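Side-chain contacts in BSU-2 beta-lactamase (Bacillus subtilis, PDB 6W5E), which probably hydrolyses beta-lactam antibiotics as a class D serine beta-lactamase, opening the lactam ring by way of an acyl-enzyme: residues 82-87 with 187-192; 201-206 with 250-255. One frame throughout, in Å; residues are numbered along the deposited sequence.

Contact 1: 82-87 with 187-192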
loop_
_atom_site.group_PDB
_atom_site.type_symbol
_atom_site.label_atom_id
_atom_site.label_comp_id
_atom_site.label_asym_id
_atom_site.label_seq_id
_atom_site.Cartn_x
_atom_site.Cartn_y
_atom_site.Cartn_z
ATOM N N ASN A 82 -1.466 6.734 6.545
ATOM C CA ASN A 82 -1.783 6.950 7.952
ATOM C C ASN A 82 -0.535 6.841 8.815
ATOM O O ASN A 82 -0.332 7.640 9.735
ATOM C CB ASN A 82 -2.784 5.884 8.385
ATOM C CG ASN A 82 -3.984 6.451 9.050
ATOM O OD1 ASN A 82 -3.960 7.578 9.547
ATOM N ND2 ASN A 82 -5.058 5.669 9.084
ATOM N N ALA A 83 0.300 5.838 8.553
ATOM C CA ALA A 83 1.515 5.658 9.343
ATOM C C ALA A 83 2.488 6.814 9.141
ATOM O O ALA A 83 3.065 7.316 10.113
ATOM C CB ALA A 83 2.180 4.329 8.985
ATOM N N LEU A 84 2.691 7.248 7.894
ATOM C CA LEU A 84 3.585 8.376 7.639
ATOM C C LEU A 84 3.120 9.627 8.375
ATOM O O LEU A 84 3.901 10.271 9.086
ATOM C CB LEU A 84 3.680 8.645 6.133
ATOM C CG LEU A 84 4.461 7.617 5.309
ATOM C CD1 LEU A 84 4.098 7.745 3.842
ATOM C CD2 LEU A 84 5.966 7.788 5.525
ATOM N N ILE A 85 1.843 9.991 8.213
ATOM C CA ILE A 85 1.324 11.182 8.886
ATOM C C ILE A 85 1.411 11.014 10.392
ATOM O O ILE A 85 1.842 11.925 11.114
ATOM C CB ILE A 85 -0.121 11.470 8.448
ATOM C CG1 ILE A 85 -0.195 11.773 6.953
ATOM C CG2 ILE A 85 -0.705 12.615 9.268
ATOM C CD1 ILE A 85 -1.619 11.718 6.419
ATOM N N GLY A 86 0.995 9.842 10.888
ATOM C CA GLY A 86 0.925 9.636 12.323
ATOM C C GLY A 86 2.279 9.745 12.991
ATOM O O GLY A 86 2.403 10.348 14.058
ATOM N N LEU A 87 3.314 9.176 12.366
ATOM C CA LEU A 87 4.660 9.320 12.910
ATOM C C LEU A 87 5.142 10.760 12.794
ATOM O O LEU A 87 5.733 11.299 13.739
ATOM C CB LEU A 87 5.614 8.386 12.166
ATOM C CG LEU A 87 5.426 6.900 12.464
ATOM C CD1 LEU A 87 6.107 6.031 11.399
ATOM C CD2 LEU A 87 5.932 6.566 13.866
ATOM N N LEU A 187 9.218 12.816 -0.243
ATOM C CA LEU A 187 7.996 13.262 0.388
ATOM C C LEU A 187 8.375 14.136 1.572
ATOM O O LEU A 187 9.497 14.046 2.087
ATOM C CB LEU A 187 7.169 12.061 0.866
ATOM C CG LEU A 187 6.483 11.217 -0.213
ATOM C CD1 LEU A 187 5.915 9.966 0.429
ATOM C CD2 LEU A 187 5.382 12.018 -0.909
ATOM N N PRO A 188 7.475 15.007 2.015
ATOM C CA PRO A 188 7.773 15.927 3.129
ATOM C C PRO A 188 7.627 15.272 4.498
ATOM O O PRO A 188 6.868 15.726 5.357
ATOM C CB PRO A 188 6.750 17.048 2.903
ATOM C CG PRO A 188 5.609 16.373 2.251
ATOM C CD PRO A 188 6.209 15.345 1.343
ATOM N N PHE A 189 8.350 14.177 4.698
ATOM C CA PHE A 189 8.442 13.517 5.990
ATOM C C PHE A 189 9.904 13.454 6.401
ATOM O O PHE A 189 10.796 13.438 5.548
ATOM C CB PHE A 189 7.865 12.093 5.918
ATOM C CG PHE A 189 6.415 12.062 5.574
ATOM C CD1 PHE A 189 5.467 12.472 6.504
ATOM C CD2 PHE A 189 5.989 11.651 4.323
ATOM C CE1 PHE A 189 4.124 12.464 6.193
ATOM C CE2 PHE A 189 4.644 11.652 4.003
ATOM C CZ PHE A 189 3.706 12.049 4.942
ATOM N N ASP A 190 10.149 13.413 7.710
ATOM C CA ASP A 190 11.508 13.196 8.182
ATOM C C ASP A 190 12.044 11.890 7.619
ATOM O O ASP A 190 11.305 10.918 7.440
ATOM C CB ASP A 190 11.558 13.143 9.708
ATOM C CG ASP A 190 11.049 14.417 10.358
ATOM O OD1 ASP A 190 10.919 15.443 9.660
ATOM O OD2 ASP A 190 10.790 14.392 11.577
ATOM N N LYS A 191 13.337 11.878 7.308
ATOM C CA LYS A 191 13.959 10.653 6.817
ATOM C C LYS A 191 13.700 9.449 7.713
ATOM O O LYS A 191 13.293 8.403 7.189
ATOM C CB LYS A 191 15.447 10.891 6.513
ATOM C CG LYS A 191 15.684 11.613 5.199
ATOM C CD LYS A 191 16.276 10.664 4.163
ATOM C CE LYS A 191 16.075 11.176 2.745
ATOM N NZ LYS A 191 16.567 10.181 1.753
ATOM N N PRO A 192 13.890 9.512 9.037
ATOM C CA PRO A 192 13.602 8.318 9.853
ATOM C C PRO A 192 12.157 7.866 9.775
ATOM O O PRO A 192 11.892 6.664 9.885
ATOM C CB PRO A 192 13.989 8.746 11.273
ATOM C CG PRO A 192 14.928 9.883 11.094
ATOM C CD PRO A 192 14.538 10.577 9.829
#

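Contact 2: 201-206 with 250-255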
loop_
_atom_site.group_PDB
_atom_site.type_symbol
_atom_site.label_atom_id
_atom_site.label_comp_id
_atom_site.label_asym_id
_atom_site.label_seq_id
_atom_site.Cartn_x
_atom_site.Cartn_y
_atom_site.Cartn_z
ATOM N N MET A 201 6.650 -2.126 6.022
ATOM C CA MET A 201 6.114 -2.711 4.799
ATOM C C MET A 201 6.879 -3.944 4.326
ATOM O O MET A 201 6.448 -4.578 3.355
ATOM C CB MET A 201 6.118 -1.662 3.681
ATOM C CG MET A 201 5.172 -0.506 3.911
ATOM S SD MET A 201 5.411 0.808 2.686
ATOM C CE MET A 201 4.792 0.016 1.208
ATOM N N ILE A 202 7.994 -4.307 4.966
ATOM C CA ILE A 202 8.780 -5.428 4.463
ATOM C C ILE A 202 7.958 -6.703 4.525
ATOM O O ILE A 202 7.413 -7.061 5.578
ATOM C CB ILE A 202 10.094 -5.581 5.242
ATOM C CG1 ILE A 202 11.044 -4.430 4.910
ATOM C CG2 ILE A 202 10.754 -6.916 4.899
ATOM C CD1 ILE A 202 12.298 -4.369 5.777
ATOM N N GLN A 203 7.860 -7.391 3.387
ATOM C CA GLN A 203 7.199 -8.685 3.288
ATOM C C GLN A 203 8.182 -9.843 3.234
ATOM O O GLN A 203 7.909 -10.905 3.799
ATOM C CB GLN A 203 6.314 -8.727 2.038
ATOM C CG GLN A 203 5.309 -7.594 1.959
ATOM C CD GLN A 203 4.059 -7.879 2.768
ATOM O OE1 GLN A 203 3.265 -8.749 2.413
ATOM N NE2 GLN A 203 3.872 -7.142 3.856
ATOM N N GLU A 204 9.318 -9.654 2.562
ATOM C CA GLU A 204 10.341 -10.680 2.398
ATOM C C GLU A 204 11.695 -9.998 2.306
ATOM O O GLU A 204 11.851 -9.063 1.520
ATOM C CB GLU A 204 10.150 -11.436 1.078
ATOM C CG GLU A 204 8.881 -12.235 0.906
ATOM C CD GLU A 204 9.039 -13.297 -0.172
ATOM O OE1 GLU A 204 9.469 -14.420 0.162
ATOM O OE2 GLU A 204 8.759 -12.998 -1.353
ATOM N N GLU A 205 12.678 -10.499 3.053
ATOM C CA GLU A 205 14.073 -10.075 2.923
ATOM C C GLU A 205 14.869 -11.290 2.463
ATOM O O GLU A 205 15.207 -12.158 3.272
ATOM C CB GLU A 205 14.630 -9.540 4.240
ATOM C CG GLU A 205 14.401 -8.070 4.488
ATOM C CD GLU A 205 15.290 -7.530 5.586
ATOM O OE1 GLU A 205 14.819 -7.391 6.728
ATOM O OE2 GLU A 205 16.472 -7.248 5.307
ATOM N N GLY A 206 15.156 -11.359 1.163
ATOM C CA GLY A 206 15.995 -12.409 0.628
ATOM C C GLY A 206 17.462 -12.022 0.646
ATOM O O GLY A 206 17.857 -10.970 1.148
ATOM N N LYS A 250 -5.339 -12.257 -3.621
ATOM C CA LYS A 250 -5.215 -12.484 -5.058
ATOM C C LYS A 250 -4.289 -11.454 -5.694
ATOM O O LYS A 250 -3.422 -11.800 -6.505
ATOM C CB LYS A 250 -6.595 -12.458 -5.719
ATOM C CG LYS A 250 -6.561 -12.663 -7.232
ATOM C CD LYS A 250 -6.054 -14.045 -7.619
ATOM C CE LYS A 250 -6.383 -14.358 -9.072
ATOM N NZ LYS A 250 -5.950 -15.720 -9.476
ATOM N N ALA A 251 -4.462 -10.173 -5.343
ATOM C CA ALA A 251 -3.585 -9.138 -5.881
ATOM C C ALA A 251 -2.130 -9.415 -5.526
ATOM O O ALA A 251 -1.234 -9.255 -6.363
ATOM C CB ALA A 251 -4.017 -7.773 -5.347
ATOM N N LYS A 252 -1.873 -9.840 -4.288
ATOM C CA LYS A 252 -0.500 -10.109 -3.878
ATOM C C LYS A 252 0.059 -11.318 -4.614
ATOM O O LYS A 252 1.206 -11.294 -5.072
ATOM C CB LYS A 252 -0.440 -10.330 -2.366
ATOM C CG LYS A 252 0.973 -10.566 -1.832
ATOM C CD LYS A 252 0.967 -10.803 -0.331
ATOM C CE LYS A 252 2.375 -11.050 0.171
ATOM N NZ LYS A 252 2.424 -11.303 1.645
ATOM N N ASN A 253 -0.735 -12.384 -4.740
ATOM C CA ASN A 253 -0.254 -13.573 -5.436
ATOM C C ASN A 253 0.060 -13.272 -6.898
ATOM O O ASN A 253 1.042 -13.781 -7.449
ATOM C CB ASN A 253 -1.274 -14.707 -5.322
ATOM C CG ASN A 253 -1.371 -15.259 -3.917
ATOM O OD1 ASN A 253 -0.497 -15.017 -3.085
ATOM N ND2 ASN A 253 -2.434 -16.015 -3.647
ATOM N N ILE A 254 -0.768 -12.443 -7.544
ATOM C CA ILE A 254 -0.490 -12.037 -8.920
ATOM C C ILE A 254 0.827 -11.277 -8.983
ATOM O O ILE A 254 1.677 -11.533 -9.847
ATOM C CB ILE A 254 -1.656 -11.195 -9.474
ATOM C CG1 ILE A 254 -2.851 -12.087 -9.836
ATOM C CG2 ILE A 254 -1.194 -10.375 -10.674
ATOM C CD1 ILE A 254 -4.095 -11.307 -10.157
ATOM N N THR A 255 1.012 -10.326 -8.067
ATOM C CA THR A 255 2.220 -9.513 -8.070
ATOM C C THR A 255 3.451 -10.382 -7.889
ATOM O O THR A 255 4.437 -10.248 -8.618
ATOM C CB THR A 255 2.153 -8.482 -6.943
ATOM O OG1 THR A 255 0.957 -7.701 -7.057
ATOM C CG2 THR A 255 3.358 -7.561 -7.002
#

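Contact 1: 82-87 with 187-192
Phe189 pushes its ring from the loop against helix 81-88, as a bump lying in the shallow hollow between the Leu84 side chain, the Leu84 carbonyl and Ile85. Leu84 CB sits over one face of the ring, 3.8 Å from the Phe189 centroid and 18° off the ring normal, a CH-pi contact displaced toward the CZ end. The two side chains cross at about a right angle. Because Leu84 CG stands anti to the carbonyl carbon (chi1 -72°), the branches follow the ring: CD1 comes to 3.9 Å from Phe189 CE2, and CD2 to 4.0 Å from Phe189 CD2. A broad flat ring suits this place, since its CE1 also reaches the backbone, 3.6 Å from Leu84 O, while Ile85 CG1 borders it more loosely, 4.4 Å from Phe189 CZ. Leu187 adds a smaller apolar touch, CD1 to CD1 of Leu84. Between them Pro188 centres an inverse gamma turn, and Leu187 and Phe189 on its two sides both point toward the helix. Trp144 of helix 138-147 lies nearly parallel to the Phe189 ring, extending the apolar cluster. The arrangement is apolar helix-loop packing in the helical region of a class D beta-lactamase, around the helix that follows the carboxylated Lys79.

Contact 2: 201-206 with 250-255
Lys252 reaches out from helix 248-261 and meets the amide of Gln203, which comes from the opposite direction off the strand 202-205. Lys252 CG leaves the helix anti to the backbone N (chi1 -178°), and every later torsion is also near 180°, making a straight rod that carries the charge well away from the helix axis. CB and CG are only spacers with respect to the strand. CD comes to 4.1 Å from Gln203 OE1 and CE to 3.3 Å, so the methylenes close in gradually on the oxygen before NZ grips it with a 2.8 Å hydrogen bond. Gln203 was modelled in two conformers, so the bond is conditional, made in the one where OE1 faces Lys252. The C=O...N angle at OE1 is 157°, with the ammonium tilted 19° from the carbonyl plane. A long, flexible lysine suits this gap, since the nearest CA atoms, those of Gln203 and Lys252, are 10.6 Å apart. In the fold, this links the edge strand of the central antiparallel sheet to the C-terminal helix packed on that sheet, with Phe227 of strand 225-233 touching both side chains. Gln203 and Glu204 form a classic beta bulge opposite Leu211. The Gln203 chain bends at its second torsion to bring OE1 round. Further along the helix, Thr255 OG1 donates to Ala251 O, 2.8 Å away, from the face of that carbonyl opposite to the one used by Thr255 N.

In the fold
Contact 1 and contact 2 follow one another in the chain, with helix 191-200 as their bridge: its first residues end segment 187-192, and beyond its last residue Met201 opens segment 201-206. Their centres lie 22 Å apart and their nearest atoms about 7 Å, without touching. Contact 1 is buried in the helical region, whereas contact 2 is a surface link on the sheet. The active site is expected at the seam between these two regions. Segment 82-87 begins just after carboxylated Lys79 and Val80, and Met201 touches Val80, while strand 202-205 pairs with strand 209-217, which carries the family's Lys-Thr-Gly sequence.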